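Local coordinates for switch-activating protein 1 (Schizosaccharomyces pombe, PDB 6EXU) that binds specific DNA sequences needed for mating-type switching and, at a replication fork barrier near the rRNA genes, blocks fork progress, at residues R29-L34 against K103-E108. Residues are numbered along the deposited sequence; the frame is centred on the assembly and turned at random. Where two conformers were deposited one is given.
Sequences RHKHEL and KARLSE
His32 ND1 lies over one face of the Arg105 guanidinium, 4.0 Å from Arg105 CZ. The ring presents its edge there, and the two planes are 68° apart. Lys31 CG sits over one face of the same ring. Lys31 O and the Glu108 carboxylate meet the guanidinium at its edge. Arg105 NE donates to Lys31 O at 2.9 Å, reaching that oxygen from above the carbonyl plane. Arg105 NH2 makes a weak bond to Leu34 O, also 2.9 Å. One turn along the helix, Glu108 OE1 accepts a hydrogen bond from Arg105 NH1 at 3.0 Å, part of a salt bridge. The arginine chain bends at chi2 (61°), which carries the guanidinium across to the loop. In this all-helical, Myb-like DNA-binding domain, the contact ties the 3-10 turn between helices 17-29 and 39-54 to the long C-terminal helix 90-115. A methionine in place of Arg105 would probably leave Lys31 O and Leu34 O without these donors and Glu108 without its charge partner. Lys31 NZ pairs with Glu101, on the same long helix. Beside the polar group, Leu34 CD2 touches Leu106 CD2 at 4.0 Å, and Leu34 also packs on Trp102, Leu109 and Phe42.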
loop_
_atom_site.group_PDB
_atom_site.type_symbol
_atom_site.label_atom_id
_atom_site.label_comp_id
_atom_site.label_asym_id
_atom_site.label_seq_id
_atom_site.Cartn_x
_atom_site.Cartn_y
_atom_site.Cartn_z
ATOM N N ARG A 29 4.919 -0.465 -7.426
ATOM C CA ARG A 29 5.699 -0.950 -8.559
ATOM C C ARG A 29 5.002 -2.117 -9.241
ATOM O O ARG A 29 5.067 -2.252 -10.468
ATOM C CB ARG A 29 7.083 -1.340 -8.040
ATOM C CG ARG A 29 8.111 -1.745 -9.092
ATOM C CD ARG A 29 9.459 -2.099 -8.438
ATOM N NE ARG A 29 9.619 -1.465 -7.124
ATOM C CZ ARG A 29 10.378 -1.937 -6.132
ATOM N NH1 ARG A 29 10.426 -1.287 -4.968
ATOM N NH2 ARG A 29 11.081 -3.057 -6.286
ATOM N N HIS A 30 4.321 -2.960 -8.473
ATOM C CA HIS A 30 3.660 -4.150 -8.977
ATOM C C HIS A 30 2.154 -3.978 -9.139
ATOM O O HIS A 30 1.448 -4.970 -9.371
ATOM C CB HIS A 30 3.964 -5.313 -8.036
ATOM C CG HIS A 30 5.372 -5.788 -8.133
ATOM N ND1 HIS A 30 6.394 -5.384 -7.302
ATOM C CD2 HIS A 30 5.936 -6.611 -9.045
ATOM C CE1 HIS A 30 7.521 -5.972 -7.683
ATOM N NE2 HIS A 30 7.264 -6.723 -8.733
ATOM N N LYS A 31 1.654 -2.736 -9.116
ATOM C CA LYS A 31 0.212 -2.536 -9.010
ATOM C C LYS A 31 -0.550 -3.128 -10.183
ATOM O O LYS A 31 -1.698 -3.559 -10.016
ATOM C CB LYS A 31 -0.116 -1.055 -8.873
ATOM C CG LYS A 31 0.142 -0.257 -10.131
ATOM C CD LYS A 31 -0.049 1.248 -9.934
ATOM C CE LYS A 31 -0.002 2.004 -11.275
ATOM N NZ LYS A 31 -0.147 3.478 -11.091
ATOM N N HIS A 32 0.029 -3.125 -11.380
ATOM C CA HIS A 32 -0.701 -3.657 -12.527
ATOM C C HIS A 32 -0.745 -5.171 -12.542
ATOM O O HIS A 32 -1.435 -5.747 -13.393
ATOM C CB HIS A 32 -0.127 -3.109 -13.837
ATOM C CG HIS A 32 -0.446 -1.662 -14.050
ATOM N ND1 HIS A 32 -1.730 -1.170 -13.977
ATOM C CD2 HIS A 32 0.351 -0.598 -14.306
ATOM C CE1 HIS A 32 -1.710 0.136 -14.182
ATOM N NE2 HIS A 32 -0.459 0.507 -14.386
ATOM N N GLU A 33 -0.026 -5.826 -11.637
ATOM C CA GLU A 33 -0.058 -7.270 -11.514
ATOM C C GLU A 33 -1.210 -7.760 -10.652
ATOM O O GLU A 33 -1.485 -8.963 -10.640
ATOM C CB GLU A 33 1.282 -7.774 -10.990
ATOM C CG GLU A 33 2.436 -7.466 -11.968
ATOM C CD GLU A 33 3.821 -7.621 -11.380
ATOM O OE1 GLU A 33 3.994 -8.398 -10.426
ATOM O OE2 GLU A 33 4.748 -6.963 -11.908
ATOM N N LEU A 34 -1.912 -6.865 -9.954
ATOM C CA LEU A 34 -3.087 -7.268 -9.211
ATOM C C LEU A 34 -4.226 -7.519 -10.185
ATOM O O LEU A 34 -4.573 -6.653 -10.995
ATOM C CB LEU A 34 -3.471 -6.196 -8.188
ATOM C CG LEU A 34 -4.822 -6.451 -7.504
ATOM C CD1 LEU A 34 -4.790 -7.720 -6.676
ATOM C CD2 LEU A 34 -5.243 -5.271 -6.658
ATOM N N LYS A 103 -4.501 3.617 -3.984
ATOM C CA LYS A 103 -5.939 3.830 -3.891
ATOM C C LYS A 103 -6.546 3.955 -5.278
ATOM O O LYS A 103 -7.617 3.394 -5.551
ATOM C CB LYS A 103 -6.177 5.086 -3.054
ATOM C CG LYS A 103 -7.608 5.500 -2.855
ATOM C CD LYS A 103 -7.661 6.807 -2.077
ATOM C CE LYS A 103 -9.063 7.277 -1.807
ATOM N NZ LYS A 103 -8.973 8.416 -0.862
ATOM N N ALA A 104 -5.848 4.646 -6.191
ATOM C CA ALA A 104 -6.358 4.833 -7.545
ATOM C C ALA A 104 -6.423 3.506 -8.290
ATOM O O ALA A 104 -7.363 3.258 -9.052
ATOM C CB ALA A 104 -5.475 5.832 -8.300
ATOM N N ARG A 105 -5.456 2.622 -8.069
ATOM C CA ARG A 105 -5.504 1.319 -8.729
ATOM C C ARG A 105 -6.675 0.492 -8.220
ATOM O O ARG A 105 -7.399 -0.132 -8.997
ATOM C CB ARG A 105 -4.182 0.578 -8.529
ATOM C CG ARG A 105 -4.143 -0.865 -9.006
ATOM C CD ARG A 105 -4.387 -0.962 -10.478
ATOM N NE ARG A 105 -4.215 -2.340 -10.931
ATOM C CZ ARG A 105 -4.756 -2.843 -12.036
ATOM N NH1 ARG A 105 -5.521 -2.078 -12.808
ATOM N NH2 ARG A 105 -4.533 -4.113 -12.362
ATOM N N LEU A 106 -6.882 0.482 -6.911
ATOM C CA LEU A 106 -8.018 -0.255 -6.359
ATOM C C LEU A 106 -9.329 0.301 -6.877
ATOM O O LEU A 106 -10.246 -0.465 -7.209
ATOM C CB LEU A 106 -7.970 -0.191 -4.838
ATOM C CG LEU A 106 -6.797 -0.937 -4.189
ATOM C CD1 LEU A 106 -6.705 -0.612 -2.692
ATOM C CD2 LEU A 106 -6.931 -2.441 -4.410
ATOM N N SER A 107 -9.431 1.628 -6.964
ATOM C CA SER A 107 -10.651 2.253 -7.469
ATOM C C SER A 107 -10.882 1.890 -8.930
ATOM O O SER A 107 -12.023 1.657 -9.339
ATOM C CB SER A 107 -10.575 3.771 -7.313
ATOM O OG SER A 107 -10.728 4.150 -5.956
ATOM N N GLU A 108 -9.810 1.846 -9.728
ATOM C CA GLU A 108 -9.917 1.446 -11.130
ATOM C C GLU A 108 -10.524 0.058 -11.246
ATOM O O GLU A 108 -11.491 -0.159 -11.987
ATOM C CB GLU A 108 -8.514 1.499 -11.756
ATOM C CG GLU A 108 -8.398 0.972 -13.177
ATOM C CD GLU A 108 -6.955 0.963 -13.701
ATOM O OE1 GLU A 108 -5.990 0.867 -12.900
ATOM O OE2 GLU A 108 -6.791 1.047 -14.936
#